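Anti-cleavage anti-greA transcription factor gfh1 (Thermus thermophilus, PDB 2F23) shuts down every catalytic activity of RNA polymerase by partly blocking the substrate site, so that nucleoside triphosphates cannot bind. Local coordinates at residues A[24-29]-A[57-62]; A[99-104]-A[114-119]. All blocks are in the same frame, centred on the assembly; numbering follows the deposited sequence.

Interaction 1: residues A[24-29]-A[57-62]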
# COMPACT_ATOMS: atom_id res chain seq x y z
N GLU A 24 2.68 -14.13 9.03
CA GLU A 24 2.53 -15.54 8.68
C GLU A 24 3.59 -15.91 7.65
O GLU A 24 4.25 -16.95 7.76
CB GLU A 24 1.13 -15.80 8.11
CG GLU A 24 0.01 -15.60 9.11
CD GLU A 24 -1.37 -15.72 8.48
OE1 GLU A 24 -2.37 -15.64 9.23
OE2 GLU A 24 -1.46 -15.87 7.25
N ARG A 25 3.76 -15.03 6.67
CA ARG A 25 4.75 -15.26 5.62
C ARG A 25 6.16 -15.26 6.20
O ARG A 25 7.02 -16.01 5.74
CB ARG A 25 4.62 -14.19 4.54
CG ARG A 25 3.28 -14.24 3.83
CD ARG A 25 3.06 -13.06 2.91
NE ARG A 25 1.72 -13.09 2.33
CZ ARG A 25 1.22 -12.17 1.51
NH1 ARG A 25 1.96 -11.13 1.16
NH2 ARG A 25 -0.01 -12.30 1.04
N LEU A 26 6.40 -14.42 7.20
CA LEU A 26 7.72 -14.35 7.82
C LEU A 26 8.03 -15.65 8.55
O LEU A 26 9.16 -16.15 8.49
CB LEU A 26 7.80 -13.18 8.81
CG LEU A 26 9.14 -13.06 9.54
CD1 LEU A 26 10.26 -12.92 8.53
CD2 LEU A 26 9.10 -11.87 10.49
N GLN A 27 7.03 -16.20 9.24
CA GLN A 27 7.22 -17.45 9.97
C GLN A 27 7.63 -18.54 8.98
O GLN A 27 8.55 -19.32 9.23
CB GLN A 27 5.93 -17.85 10.69
CG GLN A 27 6.07 -19.07 11.59
CD GLN A 27 4.78 -19.40 12.34
OE1 GLN A 27 4.75 -20.30 13.18
NE2 GLN A 27 3.71 -18.67 12.03
N GLU A 28 6.94 -18.59 7.85
CA GLU A 28 7.21 -19.57 6.81
C GLU A 28 8.61 -19.36 6.22
O GLU A 28 9.36 -20.32 6.03
CB GLU A 28 6.16 -19.48 5.71
CG GLU A 28 4.74 -19.74 6.18
CD GLU A 28 3.71 -19.49 5.09
OE1 GLU A 28 2.50 -19.71 5.35
OE2 GLU A 28 4.09 -19.07 3.98
N ALA A 29 8.94 -18.11 5.93
CA ALA A 29 10.24 -17.77 5.35
C ALA A 29 11.38 -18.12 6.30
O ALA A 29 12.46 -18.51 5.88
CB ALA A 29 10.29 -16.28 5.00
N ARG A 57 12.87 -9.32 2.59
CA ARG A 57 11.83 -8.59 1.88
C ARG A 57 10.60 -8.49 2.77
O ARG A 57 9.99 -7.43 2.89
CB ARG A 57 11.46 -9.30 0.57
CG ARG A 57 10.46 -8.51 -0.29
CD ARG A 57 10.10 -9.25 -1.58
NE ARG A 57 9.24 -10.41 -1.34
CZ ARG A 57 7.95 -10.32 -1.04
NH1 ARG A 57 7.24 -11.42 -0.83
NH2 ARG A 57 7.36 -9.14 -0.95
N ILE A 58 10.24 -9.61 3.39
CA ILE A 58 9.07 -9.64 4.26
C ILE A 58 9.29 -8.78 5.50
O ILE A 58 8.42 -8.01 5.90
CB ILE A 58 8.75 -11.09 4.69
CG1 ILE A 58 8.43 -11.92 3.45
CG2 ILE A 58 7.56 -11.10 5.66
CD1 ILE A 58 8.43 -13.42 3.70
N GLU A 59 10.46 -8.91 6.12
CA GLU A 59 10.77 -8.13 7.31
C GLU A 59 10.65 -6.64 7.05
O GLU A 59 10.17 -5.90 7.91
CB GLU A 59 12.18 -8.46 7.80
CG GLU A 59 12.33 -9.90 8.24
CD GLU A 59 13.76 -10.26 8.58
OE1 GLU A 59 14.67 -9.84 7.83
OE2 GLU A 59 13.96 -10.96 9.59
N ALA A 60 11.07 -6.19 5.87
CA ALA A 60 11.00 -4.78 5.52
C ALA A 60 9.55 -4.31 5.43
O ALA A 60 9.23 -3.18 5.81
CB ALA A 60 11.71 -4.52 4.20
N ARG A 61 8.67 -5.16 4.91
CA ARG A 61 7.27 -4.80 4.79
C ARG A 61 6.67 -4.71 6.19
O ARG A 61 5.92 -3.79 6.50
CB ARG A 61 6.52 -5.85 3.96
CG ARG A 61 6.95 -5.91 2.50
CD ARG A 61 6.36 -7.12 1.79
NE ARG A 61 4.93 -7.00 1.55
CZ ARG A 61 4.39 -6.22 0.61
NH1 ARG A 61 5.16 -5.49 -0.17
NH2 ARG A 61 3.07 -6.20 0.45
N ILE A 62 7.01 -5.67 7.05
CA ILE A 62 6.50 -5.68 8.41
C ILE A 62 6.94 -4.44 9.18
O ILE A 62 6.15 -3.87 9.94
CB ILE A 62 6.96 -6.94 9.17
CG1 ILE A 62 6.22 -8.15 8.62
CG2 ILE A 62 6.70 -6.78 10.67
CD1 ILE A 62 6.68 -9.47 9.19
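Arg-25 O accepts the helical bond from Ala-29 N at 2.9 Å and is touched from the facing helix by the Ile-58 methyl CD1 at 3.6 Å. That methyl reaches the carbonyl because CG1 lies anti to the Ile-58 carbonyl carbon (chi1 -62°) and CD1 continues outward (chi2 166°). There it also meets Ala-29 CB at 3.7 Å, while the other branch, CG2, packs on Leu-26 CB at 3.8 Å. Leu-26 divides its two methyls: CD1 lies against Glu-59 CG at 3.7 Å and CD2 against Ile-62 CD1 at 3.6 Å, the leucine crossing both partner side chains at about a right angle. The local axes approach to 9.5 Å at 153°, consistent with the predicted coiled coil and with the antiparallel helical hairpin of Gre factors. An alanine at Ile-58 would lack both branches, which would probably open a gap over Arg-25 O and Ala-29 and take from Leu-26 CB one of its two neighbours across the contact. At the border the carboxylate of Glu-22 draws two guanidinium groups, by a salt bridge from Arg-25 NH1 and a long, weak ion pair with Arg-61 NE. Glu-59 turns its carboxylate to Lys-55. The chemistry is therefore an apolar seam between the helices, with charged groups settled along its margins.

Interaction 2: residues A[99-104]-A[114-119]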
# COMPACT_ATOMS: atom_id res chain seq x y z
N ARG A 99 5.16 8.79 -2.88
CA ARG A 99 4.04 9.71 -2.94
C ARG A 99 3.61 9.92 -4.38
O ARG A 99 4.44 10.07 -5.27
CB ARG A 99 4.42 11.04 -2.28
CG ARG A 99 4.76 10.88 -0.80
CD ARG A 99 5.19 12.18 -0.17
NE ARG A 99 5.54 12.00 1.24
CZ ARG A 99 5.99 12.97 2.03
NH1 ARG A 99 6.15 14.19 1.56
NH2 ARG A 99 6.28 12.71 3.30
N LEU A 100 2.30 9.93 -4.59
CA LEU A 100 1.71 10.10 -5.91
C LEU A 100 0.43 10.90 -5.78
O LEU A 100 -0.29 10.75 -4.80
CB LEU A 100 1.38 8.72 -6.50
CG LEU A 100 0.48 8.68 -7.74
CD1 LEU A 100 1.23 9.23 -8.93
CD2 LEU A 100 0.03 7.25 -8.00
N SER A 101 0.14 11.75 -6.75
CA SER A 101 -1.09 12.52 -6.71
C SER A 101 -1.86 12.27 -8.00
O SER A 101 -1.27 12.01 -9.05
CB SER A 101 -0.82 14.02 -6.52
OG SER A 101 -0.10 14.55 -7.61
N VAL A 102 -3.18 12.33 -7.90
CA VAL A 102 -4.03 12.10 -9.06
C VAL A 102 -5.25 12.99 -8.97
O VAL A 102 -5.57 13.52 -7.91
CB VAL A 102 -4.54 10.64 -9.11
CG1 VAL A 102 -3.37 9.68 -9.15
CG2 VAL A 102 -5.43 10.35 -7.90
N GLN A 103 -5.91 13.19 -10.10
CA GLN A 103 -7.13 13.97 -10.11
C GLN A 103 -8.16 13.13 -10.84
O GLN A 103 -7.91 12.66 -11.96
CB GLN A 103 -6.97 15.31 -10.82
CG GLN A 103 -8.29 16.08 -10.89
CD GLN A 103 -8.17 17.45 -11.51
OE1 GLN A 103 -7.55 17.63 -12.56
NE2 GLN A 103 -8.78 18.44 -10.86
N VAL A 104 -9.30 12.91 -10.21
CA VAL A 104 -10.37 12.14 -10.83
C VAL A 104 -11.07 13.06 -11.82
O VAL A 104 -11.51 14.15 -11.47
CB VAL A 104 -11.39 11.64 -9.77
CG1 VAL A 104 -12.53 10.92 -10.45
CG2 VAL A 104 -10.70 10.69 -8.79
N ASP A 114 0.16 13.15 -17.03
CA ASP A 114 0.18 14.40 -16.28
C ASP A 114 0.45 14.16 -14.80
O ASP A 114 0.39 13.03 -14.31
CB ASP A 114 -1.16 15.13 -16.39
CG ASP A 114 -1.46 15.62 -17.79
OD1 ASP A 114 -0.51 15.92 -18.54
OD2 ASP A 114 -2.66 15.71 -18.14
N THR A 115 0.77 15.24 -14.10
CA THR A 115 1.01 15.20 -12.66
C THR A 115 0.29 16.41 -12.08
O THR A 115 0.64 17.55 -12.37
CB THR A 115 2.50 15.32 -12.30
OG1 THR A 115 3.22 14.21 -12.85
CG2 THR A 115 2.68 15.31 -10.78
N PRO A 116 -0.77 16.18 -11.29
CA PRO A 116 -1.28 14.85 -10.92
C PRO A 116 -1.82 14.07 -12.12
O PRO A 116 -2.25 14.67 -13.11
CB PRO A 116 -2.37 15.17 -9.90
CG PRO A 116 -2.85 16.53 -10.33
CD PRO A 116 -1.56 17.24 -10.64
N MET A 117 -1.78 12.75 -12.03
CA MET A 117 -2.29 11.91 -13.11
C MET A 117 -3.79 12.14 -13.22
O MET A 117 -4.50 12.05 -12.22
CB MET A 117 -2.05 10.42 -12.83
CG MET A 117 -0.61 9.93 -12.87
SD MET A 117 -0.50 8.15 -13.30
CE MET A 117 -1.96 7.52 -12.59
N LYS A 118 -4.28 12.46 -14.42
CA LYS A 118 -5.71 12.65 -14.61
C LYS A 118 -6.29 11.28 -14.91
O LYS A 118 -6.08 10.72 -15.99
CB LYS A 118 -5.98 13.61 -15.77
CG LYS A 118 -5.59 15.05 -15.46
CD LYS A 118 -6.13 16.01 -16.52
CE LYS A 118 -5.75 17.44 -16.21
NZ LYS A 118 -4.27 17.65 -16.29
N ILE A 119 -7.00 10.74 -13.93
CA ILE A 119 -7.58 9.41 -14.02
C ILE A 119 -9.08 9.45 -14.26
O ILE A 119 -9.81 10.16 -13.57
CB ILE A 119 -7.30 8.64 -12.71
CG1 ILE A 119 -5.80 8.63 -12.44
CG2 ILE A 119 -7.84 7.22 -12.80
CD1 ILE A 119 -5.44 8.05 -11.11
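Ile-119 presses onto the neighbouring strand 99-104 along its longer branch: CB stands 4.1 Å from Gln-103 O, CG1 lies 4.1 Å from Val-102 CB, and the terminal CD1 comes to 3.3 Å from Val-102 CG1, tighter than ordinary van der Waals contact. CG1 is anti to the carbonyl carbon (chi1 -55°) and the chain stays extended (chi2 173°), which carries CD1 back along the strand to Val-102. Met-117 CB adds to the same patch from beside Val-102 CG1. These side chains share one face of the sheet with Val-104, and helix 124-129 lies over that face, with Met-125 touching Ile-119 and Leu-129 touching Val-102.

Beneath the packing runs a parallel ladder of backbone bonds. Met-117 N donates to Ser-101 O (3.1 Å), Gln-103 N returns a bond to Met-117 O (2.8 Å), and Ile-119 N donates to Gln-103 O (2.9 Å); Gln-103 thus bonds through both its N and its O. On the other face the side chains of Gln-103 and Lys-118 run side by side in the same direction. The glutamine amide donates through NE2 to Gly-86 O, whereas Lys-118 NZ forms a salt bridge with Asp-114 OD2 (3.1 Å), arriving 53° out of the carboxylate plane. At the entry to strand 117-119, Pro-116, preceded by a cis peptide, sets its CB 3.3 Å from Ser-101 OG.

The ladder joins edge strand 117-120 to the five-stranded sheet of the FKBP-like C-terminal domain. Its chemistry is two-sided: an apolar face partly covered by helix 124-129, and a polar one where an ion pair ties Lys-118 back to Asp-114, in the loop leading into its strand.

The two contacts come in series along the chain and belong to different parts of the protein: interaction 1 closes within the N-terminal coiled coil before interaction 2 begins in the C-terminal domain. Their centres are 31 Å apart, on opposite sides of the chain's centre, and their nearest atoms remain about 15 Å apart, so neither touches the other. Interaction 1 pairs helices 9-37 and 46-71, while interaction 2 pairs strands 99-105 and 117-120 of the mixed sheet; they share no secondary-structure element. Each domain is thus packed internally on its own, which is consistent with the pH-dependent switch of Gfh1 between flipped and active orientations.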